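Local coordinates for protein hydrazine synthase subunit alpha (Candidatus Kuenenia stuttgartiensis, PDB 5C2V) that catalyses the condensation of hydroxylamine with ammonia to hydrazine, the second half-reaction of the hydrazine synthase complex of anammox bacteria, at residues F434-L438 / V454-I459; A593-L597 / V608-E612; F646-Q651 / S686-L692. One frame throughout, in Å; residues are numbered along the deposited sequence.

Contact 1. Residues F434-L438 / V454-I459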
loop_
_atom_site.group_PDB
_atom_site.type_symbol
_atom_site.label_atom_id
_atom_site.label_comp_id
_atom_site.label_asym_id
_atom_site.label_seq_id
_atom_site.Cartn_x
_atom_site.Cartn_y
_atom_site.Cartn_z
ATOM N N PHE D 434 -19.837 -14.822 -18.481
ATOM C CA PHE D 434 -19.468 -15.452 -19.743
ATOM C C PHE D 434 -18.159 -16.229 -19.631
ATOM O O PHE D 434 -18.031 -17.319 -20.183
ATOM C CB PHE D 434 -19.374 -14.397 -20.845
ATOM C CG PHE D 434 -20.641 -13.614 -21.037
ATOM C CD1 PHE D 434 -21.869 -14.257 -21.071
ATOM C CD2 PHE D 434 -20.609 -12.236 -21.169
ATOM C CE1 PHE D 434 -23.039 -13.541 -21.242
ATOM C CE2 PHE D 434 -21.777 -11.514 -21.338
ATOM C CZ PHE D 434 -22.992 -12.168 -21.375
ATOM N N ASP D 435 -17.181 -15.660 -18.933
ATOM C CA ASP D 435 -15.944 -16.379 -18.648
ATOM C C ASP D 435 -15.512 -16.158 -17.201
ATOM O O ASP D 435 -15.205 -15.038 -16.807
ATOM C CB ASP D 435 -14.838 -15.941 -19.610
ATOM C CG ASP D 435 -13.628 -16.850 -19.560
ATOM O OD1 ASP D 435 -13.731 -17.948 -18.974
ATOM O OD2 ASP D 435 -12.576 -16.470 -20.114
ATOM N N THR D 436 -15.465 -17.228 -16.413
ATOM C CA THR D 436 -15.123 -17.101 -14.999
ATOM C C THR D 436 -13.613 -17.094 -14.777
ATOM O O THR D 436 -13.140 -16.736 -13.698
ATOM C CB THR D 436 -15.748 -18.232 -14.160
ATOM O OG1 THR D 436 -15.566 -19.486 -14.830
ATOM C CG2 THR D 436 -17.234 -17.985 -13.961
ATOM N N THR D 437 -12.865 -17.484 -15.802
ATOM C CA THR D 437 -11.410 -17.529 -15.716
ATOM C C THR D 437 -10.782 -16.246 -16.251
ATOM O O THR D 437 -9.561 -16.090 -16.246
ATOM C CB THR D 437 -10.838 -18.728 -16.493
ATOM O OG1 THR D 437 -10.921 -18.472 -17.901
ATOM C CG2 THR D 437 -11.610 -19.997 -16.161
ATOM N N LEU D 438 -11.627 -15.329 -16.710
ATOM C CA LEU D 438 -11.165 -14.081 -17.306
ATOM C C LEU D 438 -11.047 -12.977 -16.259
ATOM O O LEU D 438 -12.045 -12.572 -15.663
ATOM C CB LEU D 438 -12.112 -13.651 -18.427
ATOM C CG LEU D 438 -11.773 -12.363 -19.177
ATOM C CD1 LEU D 438 -10.485 -12.520 -19.970
ATOM C CD2 LEU D 438 -12.922 -11.957 -20.085
ATOM N N VAL D 454 -5.641 -20.383 -13.856
ATOM C CA VAL D 454 -6.792 -21.198 -14.217
ATOM C C VAL D 454 -7.202 -20.964 -15.665
ATOM O O VAL D 454 -7.332 -19.824 -16.112
ATOM C CB VAL D 454 -7.999 -20.922 -13.295
ATOM C CG1 VAL D 454 -7.851 -21.677 -11.984
ATOM C CG2 VAL D 454 -8.159 -19.429 -13.051
ATOM N N SER D 455 -7.395 -22.056 -16.396
ATOM C CA SER D 455 -7.875 -21.985 -17.767
ATOM C C SER D 455 -9.273 -22.579 -17.839
ATOM O O SER D 455 -9.831 -22.986 -16.818
ATOM C CB SER D 455 -6.929 -22.720 -18.717
ATOM O OG SER D 455 -5.664 -22.084 -18.772
ATOM N N HIS D 456 -9.840 -22.624 -19.039
ATOM C CA HIS D 456 -11.162 -23.203 -19.230
ATOM C C HIS D 456 -11.167 -24.674 -18.829
ATOM O O HIS D 456 -10.338 -25.456 -19.291
ATOM C CB HIS D 456 -11.616 -23.046 -20.682
ATOM C CG HIS D 456 -11.883 -21.627 -21.079
ATOM N ND1 HIS D 456 -12.142 -21.256 -22.380
ATOM C CD2 HIS D 456 -11.933 -20.491 -20.347
ATOM C CE1 HIS D 456 -12.338 -19.950 -22.433
ATOM N NE2 HIS D 456 -12.218 -19.462 -21.210
ATOM N N GLY D 457 -12.100 -25.036 -17.957
ATOM C CA GLY D 457 -12.199 -26.397 -17.465
ATOM C C GLY D 457 -11.602 -26.555 -16.080
ATOM O O GLY D 457 -11.947 -27.487 -15.355
ATOM N N ASP D 458 -10.712 -25.641 -15.706
ATOM C CA ASP D 458 -10.104 -25.675 -14.380
ATOM C C ASP D 458 -11.102 -25.230 -13.322
ATOM O O ASP D 458 -11.046 -25.678 -12.176
ATOM C CB ASP D 458 -8.853 -24.795 -14.328
ATOM C CG ASP D 458 -7.720 -25.341 -15.172
ATOM O OD1 ASP D 458 -7.606 -26.579 -15.286
ATOM O OD2 ASP D 458 -6.943 -24.531 -15.720
ATOM N N ILE D 459 -12.021 -24.352 -13.709
ATOM C CA ILE D 459 -13.059 -23.907 -12.791
ATOM C C ILE D 459 -14.293 -24.782 -12.967
ATOM O O ILE D 459 -14.994 -24.695 -13.975
ATOM C CB ILE D 459 -13.426 -22.430 -13.023
ATOM C CG1 ILE D 459 -12.197 -21.540 -12.826
ATOM C CG2 ILE D 459 -14.552 -22.006 -12.092
ATOM C CD1 ILE D 459 -11.585 -21.639 -11.444
#

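Contact 2. Residues A593-L597 / V608-E612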
loop_
_atom_site.group_PDB
_atom_site.type_symbol
_atom_site.label_atom_id
_atom_site.label_comp_id
_atom_site.label_asym_id
_atom_site.label_seq_id
_atom_site.Cartn_x
_atom_site.Cartn_y
_atom_site.Cartn_z
ATOM N N ALA D 593 -29.418 -22.309 -7.323
ATOM C CA ALA D 593 -28.200 -22.678 -6.608
ATOM C C ALA D 593 -28.393 -23.949 -5.783
ATOM O O ALA D 593 -29.303 -24.036 -4.958
ATOM C CB ALA D 593 -27.746 -21.534 -5.716
ATOM N N PHE D 594 -27.524 -24.928 -6.012
ATOM C CA PHE D 594 -27.606 -26.213 -5.327
ATOM C C PHE D 594 -27.031 -26.116 -3.918
ATOM O O PHE D 594 -26.127 -25.323 -3.661
ATOM C CB PHE D 594 -26.874 -27.294 -6.126
ATOM C CG PHE D 594 -27.456 -27.543 -7.490
ATOM C CD1 PHE D 594 -27.155 -26.705 -8.552
ATOM C CD2 PHE D 594 -28.299 -28.619 -7.712
ATOM C CE1 PHE D 594 -27.687 -26.932 -9.807
ATOM C CE2 PHE D 594 -28.833 -28.852 -8.966
ATOM C CZ PHE D 594 -28.528 -28.008 -10.014
ATOM N N ARG D 595 -27.555 -26.932 -3.010
ATOM C CA ARG D 595 -27.147 -26.873 -1.611
ATOM C C ARG D 595 -25.809 -27.567 -1.348
ATOM O O ARG D 595 -24.968 -27.040 -0.621
ATOM C CB ARG D 595 -28.234 -27.481 -0.720
ATOM C CG ARG D 595 -27.803 -27.712 0.718
ATOM C CD ARG D 595 -28.982 -28.062 1.608
ATOM N NE ARG D 595 -29.610 -26.874 2.178
ATOM C CZ ARG D 595 -29.655 -26.609 3.480
ATOM N NH1 ARG D 595 -29.117 -27.454 4.348
ATOM N NH2 ARG D 595 -30.244 -25.504 3.913
ATOM N N TYR D 596 -25.608 -28.740 -1.943
ATOM C CA TYR D 596 -24.422 -29.539 -1.638
ATOM C C TYR D 596 -23.549 -29.836 -2.856
ATOM O O TYR D 596 -23.867 -29.440 -3.977
ATOM C CB TYR D 596 -24.835 -30.860 -0.985
ATOM C CG TYR D 596 -25.493 -30.707 0.368
ATOM C CD1 TYR D 596 -24.992 -29.820 1.312
ATOM C CD2 TYR D 596 -26.618 -31.450 0.698
ATOM C CE1 TYR D 596 -25.592 -29.682 2.551
ATOM C CE2 TYR D 596 -27.226 -31.317 1.931
ATOM C CZ TYR D 596 -26.709 -30.432 2.853
ATOM O OH TYR D 596 -27.314 -30.299 4.082
ATOM N N LEU D 597 -22.447 -30.542 -2.614
ATOM C CA LEU D 597 -21.564 -31.006 -3.680
ATOM C C LEU D 597 -21.444 -32.520 -3.689
ATOM O O LEU D 597 -21.684 -33.182 -2.680
ATOM C CB LEU D 597 -20.164 -30.403 -3.544
ATOM C CG LEU D 597 -19.871 -29.161 -4.379
ATOM C CD1 LEU D 597 -20.538 -27.990 -3.731
ATOM C CD2 LEU D 597 -18.375 -28.923 -4.516
ATOM N N VAL D 608 -22.892 -31.247 -8.587
ATOM C CA VAL D 608 -23.706 -30.490 -7.636
ATOM C C VAL D 608 -24.871 -31.333 -7.124
ATOM O O VAL D 608 -25.347 -32.231 -7.818
ATOM C CB VAL D 608 -24.255 -29.195 -8.265
ATOM C CG1 VAL D 608 -23.132 -28.194 -8.489
ATOM C CG2 VAL D 608 -24.978 -29.499 -9.568
ATOM N N LYS D 609 -25.326 -31.046 -5.907
ATOM C CA LYS D 609 -26.345 -31.874 -5.270
ATOM C C LYS D 609 -27.481 -31.064 -4.645
ATOM O O LYS D 609 -27.247 -30.066 -3.959
ATOM C CB LYS D 609 -25.700 -32.761 -4.205
ATOM C CG LYS D 609 -26.608 -33.844 -3.656
ATOM C CD LYS D 609 -25.882 -34.691 -2.627
ATOM C CE LYS D 609 -26.720 -35.881 -2.198
ATOM N NZ LYS D 609 -27.032 -36.776 -3.347
ATOM N N HIS D 610 -28.713 -31.513 -4.886
ATOM C CA HIS D 610 -29.905 -30.880 -4.328
ATOM C C HIS D 610 -29.994 -31.058 -2.817
ATOM O O HIS D 610 -29.534 -32.061 -2.271
ATOM C CB HIS D 610 -31.170 -31.448 -4.980
ATOM C CG HIS D 610 -31.482 -30.861 -6.322
ATOM N ND1 HIS D 610 -31.713 -29.515 -6.510
ATOM C CD2 HIS D 610 -31.615 -31.440 -7.537
ATOM C CE1 HIS D 610 -31.968 -29.290 -7.786
ATOM N NE2 HIS D 610 -31.915 -30.440 -8.432
ATOM N N GLY D 611 -30.597 -30.080 -2.147
ATOM C CA GLY D 611 -30.802 -30.146 -0.712
ATOM C C GLY D 611 -32.247 -30.449 -0.366
ATOM O O GLY D 611 -33.015 -30.889 -1.221
ATOM N N GLU D 612 -32.620 -30.216 0.889
ATOM C CA GLU D 612 -33.981 -30.493 1.332
ATOM C C GLU D 612 -34.933 -29.366 0.959
ATOM O O GLU D 612 -36.142 -29.582 0.861
ATOM C CB GLU D 612 -34.026 -30.731 2.846
ATOM C CG GLU D 612 -35.280 -31.464 3.336
ATOM C CD GLU D 612 -36.470 -30.544 3.559
ATOM O OE1 GLU D 612 -36.262 -29.319 3.680
ATOM O OE2 GLU D 612 -37.615 -31.044 3.599
#

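Contact 3. Residues F646-Q651 / S686-L692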
loop_
_atom_site.group_PDB
_atom_site.type_symbol
_atom_site.label_atom_id
_atom_site.label_comp_id
_atom_site.label_asym_id
_atom_site.label_seq_id
_atom_site.Cartn_x
_atom_site.Cartn_y
_atom_site.Cartn_z
ATOM N N PHE D 646 -18.634 -22.669 13.671
ATOM C CA PHE D 646 -17.482 -23.343 14.264
ATOM C C PHE D 646 -17.852 -24.194 15.477
ATOM O O PHE D 646 -17.300 -25.274 15.677
ATOM C CB PHE D 646 -16.414 -22.321 14.662
ATOM C CG PHE D 646 -15.147 -22.941 15.177
ATOM C CD1 PHE D 646 -14.186 -23.411 14.298
ATOM C CD2 PHE D 646 -14.915 -23.054 16.538
ATOM C CE1 PHE D 646 -13.018 -23.984 14.766
ATOM C CE2 PHE D 646 -13.750 -23.626 17.013
ATOM C CZ PHE D 646 -12.800 -24.091 16.125
ATOM N N ARG D 647 -18.785 -23.702 16.282
ATOM C CA ARG D 647 -19.181 -24.391 17.504
ATOM C C ARG D 647 -20.030 -25.624 17.210
ATOM O O ARG D 647 -19.854 -26.674 17.826
ATOM C CB ARG D 647 -19.946 -23.437 18.420
ATOM C CG ARG D 647 -19.242 -22.113 18.642
ATOM C CD ARG D 647 -20.230 -21.024 19.007
ATOM N NE ARG D 647 -21.160 -20.751 17.918
ATOM C CZ ARG D 647 -22.164 -19.885 17.992
ATOM N NH1 ARG D 647 -22.372 -19.203 19.111
ATOM N NH2 ARG D 647 -22.961 -19.702 16.949
ATOM N N ARG D 648 -20.956 -25.480 16.269
ATOM C CA ARG D 648 -21.885 -26.551 15.926
ATOM C C ARG D 648 -21.275 -27.598 14.994
ATOM O O ARG D 648 -21.570 -28.787 15.107
ATOM C CB ARG D 648 -23.140 -25.961 15.281
ATOM C CG ARG D 648 -24.255 -26.963 15.046
ATOM C CD ARG D 648 -24.853 -26.789 13.662
ATOM N NE ARG D 648 -25.268 -25.412 13.412
ATOM C CZ ARG D 648 -25.501 -24.913 12.203
ATOM N NH1 ARG D 648 -25.354 -25.676 11.129
ATOM N NH2 ARG D 648 -25.876 -23.648 12.066
ATOM N N ASP D 649 -20.421 -27.151 14.079
ATOM C CA ASP D 649 -19.946 -28.006 12.994
ATOM C C ASP D 649 -18.491 -28.456 13.156
ATOM O O ASP D 649 -18.216 -29.649 13.273
ATOM C CB ASP D 649 -20.122 -27.288 11.653
ATOM C CG ASP D 649 -21.574 -26.945 11.361
ATOM O OD1 ASP D 649 -22.457 -27.761 11.700
ATOM O OD2 ASP D 649 -21.834 -25.860 10.800
ATOM N N ILE D 650 -17.567 -27.499 13.149
ATOM C CA ILE D 650 -16.133 -27.797 13.136
ATOM C C ILE D 650 -15.592 -28.360 14.456
ATOM O O ILE D 650 -14.881 -29.374 14.466
ATOM C CB ILE D 650 -15.319 -26.536 12.782
ATOM C CG1 ILE D 650 -15.819 -25.927 11.469
ATOM C CG2 ILE D 650 -13.835 -26.862 12.697
ATOM C CD1 ILE D 650 -15.812 -26.892 10.303
ATOM N N GLN D 651 -15.921 -27.695 15.560
ATOM C CA GLN D 651 -15.393 -28.067 16.873
ATOM C C GLN D 651 -15.626 -29.535 17.263
ATOM O O GLN D 651 -14.715 -30.166 17.791
ATOM C CB GLN D 651 -15.972 -27.153 17.959
ATOM C CG GLN D 651 -15.444 -27.446 19.359
ATOM C CD GLN D 651 -14.028 -26.941 19.570
ATOM O OE1 GLN D 651 -13.740 -25.762 19.364
ATOM N NE2 GLN D 651 -13.136 -27.835 19.982
ATOM N N SER D 686 -13.047 -20.658 21.905
ATOM C CA SER D 686 -12.408 -21.784 22.570
ATOM C C SER D 686 -10.911 -21.827 22.279
ATOM O O SER D 686 -10.364 -20.930 21.635
ATOM C CB SER D 686 -13.062 -23.101 22.145
ATOM O OG SER D 686 -12.949 -23.304 20.748
ATOM N N ARG D 687 -10.256 -22.878 22.761
ATOM C CA ARG D 687 -8.819 -23.044 22.573
ATOM C C ARG D 687 -8.468 -23.321 21.114
ATOM O O ARG D 687 -7.516 -22.752 20.577
ATOM C CB ARG D 687 -8.296 -24.174 23.464
ATOM C CG ARG D 687 -6.832 -24.517 23.239
ATOM C CD ARG D 687 -5.943 -23.309 23.471
ATOM N NE ARG D 687 -6.004 -22.844 24.852
ATOM C CZ ARG D 687 -5.505 -21.685 25.271
ATOM N NH1 ARG D 687 -4.910 -20.869 24.411
ATOM N NH2 ARG D 687 -5.602 -21.342 26.548
ATOM N N ALA D 688 -9.240 -24.199 20.481
ATOM C CA ALA D 688 -8.984 -24.591 19.099
ATOM C C ALA D 688 -9.118 -23.410 18.142
ATOM O O ALA D 688 -8.307 -23.245 17.229
ATOM C CB ALA D 688 -9.925 -25.714 18.688
ATOM N N TYR D 689 -10.139 -22.586 18.359
ATOM C CA TYR D 689 -10.367 -21.422 17.511
ATOM C C TYR D 689 -9.244 -20.404 17.673
ATOM O O TYR D 689 -8.745 -19.858 16.690
ATOM C CB TYR D 689 -11.716 -20.770 17.829
ATOM C CG TYR D 689 -12.101 -19.675 16.858
ATOM C CD1 TYR D 689 -11.779 -18.347 17.110
ATOM C CD2 TYR D 689 -12.785 -19.971 15.686
ATOM C CE1 TYR D 689 -12.128 -17.345 16.224
ATOM C CE2 TYR D 689 -13.139 -18.976 14.795
ATOM C CZ TYR D 689 -12.808 -17.666 15.067
ATOM O OH TYR D 689 -13.159 -16.674 14.181
ATOM N N ASN D 690 -8.856 -20.149 18.919
ATOM C CA ASN D 690 -7.756 -19.235 19.205
ATOM C C ASN D 690 -6.450 -19.719 18.587
ATOM O O ASN D 690 -5.654 -18.922 18.089
ATOM C CB ASN D 690 -7.581 -19.056 20.715
ATOM C CG ASN D 690 -8.609 -18.116 21.313
ATOM O OD1 ASN D 690 -8.483 -16.895 21.213
ATOM N ND2 ASN D 690 -9.631 -18.681 21.947
ATOM N N SER D 691 -6.240 -21.030 18.618
ATOM C CA SER D 691 -5.044 -21.627 18.038
ATOM C C SER D 691 -5.024 -21.475 16.520
ATOM O O SER D 691 -4.048 -20.992 15.949
ATOM C CB SER D 691 -4.947 -23.108 18.412
ATOM O OG SER D 691 -4.828 -23.276 19.815
ATOM N N LEU D 692 -6.115 -21.879 15.874
ATOM C CA LEU D 692 -6.177 -21.910 14.416
ATOM C C LEU D 692 -6.168 -20.520 13.778
ATOM O O LEU D 692 -5.734 -20.360 12.638
ATOM C CB LEU D 692 -7.421 -22.680 13.965
ATOM C CG LEU D 692 -7.391 -24.183 14.254
ATOM C CD1 LEU D 692 -8.754 -24.814 14.014
ATOM C CD2 LEU D 692 -6.323 -24.862 13.409
#

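Contact 1. Residues F434-L438 / V454-I459
Asp435 OD1 is the polar atom on which this contact gathers. Thr437 OG1 donates to it at 3.1 Å, on the syn side but tilted well out of the carboxylate plane, and Thr437 N adds a weak bond, as in an Asx turn. From the other segment, His456 NE2 comes within 3.1 Å of the same OD1. The second oxygen, Asp435 OD2, accepts a weak but nearly straight hydrogen bond from His456 NE2 at 3.2 Å (172° at the hydrogen) and lies in the plane of the imidazole, at its edge. Having CG anti to the Asp435 backbone N (chi1 -168°) brings the carboxylate within reach of His456. The carboxylate and ring planes are 78° apart.

Thr437 also meets the histidine. Its OG1 lies at the imidazole edge, 3.3 Å from His456 CD2, while its methyl CG2 reaches Ile459 CG1 at 3.7 Å and packs against Ser455 O. The opposing loop is shaped by a type II beta turn, in which Asp458 N bonds to Ser455 O at 3.0 Å and Gly457 takes the positive-phi position. Asp458 OD2 closes back onto Ser455 N.

Beside this, Thr436 OG1 rests near Ile459 CG2 but is spent on Gly515 O. The backbone of 434-438 also bonds to Cys556, Ser557 and Cys559, within the heme-binding CXXCH segment, and the Thr436 side chain is about 5 Å from the heme c. A carboxylate held by a threonine and facing an imidazole N-H would probably favour a protonated histidine, making this link between the two loops partly electrostatic.

Contact 2. Residues A593-L597 / V608-E612
Phe594 lies between Val608 and His610 at the open end of a beta hairpin, where strands 596-599 and 605-609 run antiparallel. Val608 CG2 sits over the centre of one ring face, 3.6 Å from the centroid and only 6° off the normal, a textbook CH-pi contact. His610 approaches obliquely from the other side of the ring plane; its ring is inclined 43° to that of Phe594, and Phe594 CE2 lies over the imidazole face, shifted toward the rim. With CG anti to its carbonyl carbon (chi1 -62°), the Phe594 ring is brought against Val608. Its CB meets Lys609 O.

The strands are tied by a reciprocal pair: Tyr596 N donates to Lys609 O at 2.9 Å, and Lys609 N donates to Tyr596 O at the same length. Leu597 and Val608 form the next, non-hydrogen-bonded pair. Because Arg595 and Tyr596 both face Lys609, the ladder ends in a classic beta bulge, where Arg595 CD packs on Gly611 CA at 3.6 Å.

Outside these segments, Glu634 ties the end of the hairpin together: its OE2 takes the His610 ND1 hydrogen bond, and its OE1 accepts from Gly611 N. Phe594 and Leu597 also lean on strand 503-510, which joins this surface hairpin to the sheet of the middle domain. Within the bulge, Arg595 CG lies over the centre of the Tyr596 ring, 3.4 Å above its plane, while Arg595 NH1 makes a weak 3.4 Å bond to Tyr596 OH.

Contact 3. Residues F646-Q651 / S686-L692
Phe646, on helix 646-657, presents a ring face to Tyr689 on helix 687-692. The pair is edge-to-face: Tyr689 CD2 stands over the centre of the Phe646 ring, 3.7 Å above its plane, with the centroids 5.1 Å apart and the planes at 74°. Phe646 CG is anti to the backbone N (chi1 -175°), which carries the ring across to the other helix. There its edge meets Ser686 OG, Ala688 CB and Leu692 CD1, and its CE2 touches Tyr689 CB at 3.6 Å.

One step on, Arg647 makes salt bridges to Asp768 and Asp774, both ligands of a calcium ion. Ile650 packs on another neighbour, helix 751-762. The backbone makes a wide pi-type turn here, with Gln651 N bonding to Phe646 O.

Gln651 brings the second point of touch. Its chain bends at chi2, turning the amide so that OE1 accepts from Ser686 OG at 2.9 Å, the hydroxyl lying above the carbonyl plane. Ala688 CB rests against the same amide, whose NE2 is held by Asp655 OD1. Ser686 occupies the N-cap position of the second helix, so the bond joins the flank of one helix to the beginning of the other; the segment axes cross at 76° and approach to 11.8 Å.

Leu692, at the far end, is about 6 Å from the bis-histidine heme c. In this buried interface of the cytochrome c domain, nonpolar packing is punctuated by one polar bond, and the Gln651 amide is satisfied at both ends, which would tend to fix its rotation.

The contacts follow in series along the chain, each closing before the next opens. Contact 1 joins two parts of the long loop between strands 428-433 and 461-467, beside the pentacoordinated heme. Contact 2, its centre about 22 Å from that of contact 1, is at the surface hairpin that leans on strand 503-510, a neighbour of 461-467 in the middle-domain sheet. Contact 3 lies between helices near the bis-histidine heme, its centre about 26 Å from that of contact 2 and about 34 Å from that of contact 1; helix 646-657 is the next regular element after strand 605-609. None touches another. The series runs from one heme neighbourhood to the other, with the hairpin along the chain between them.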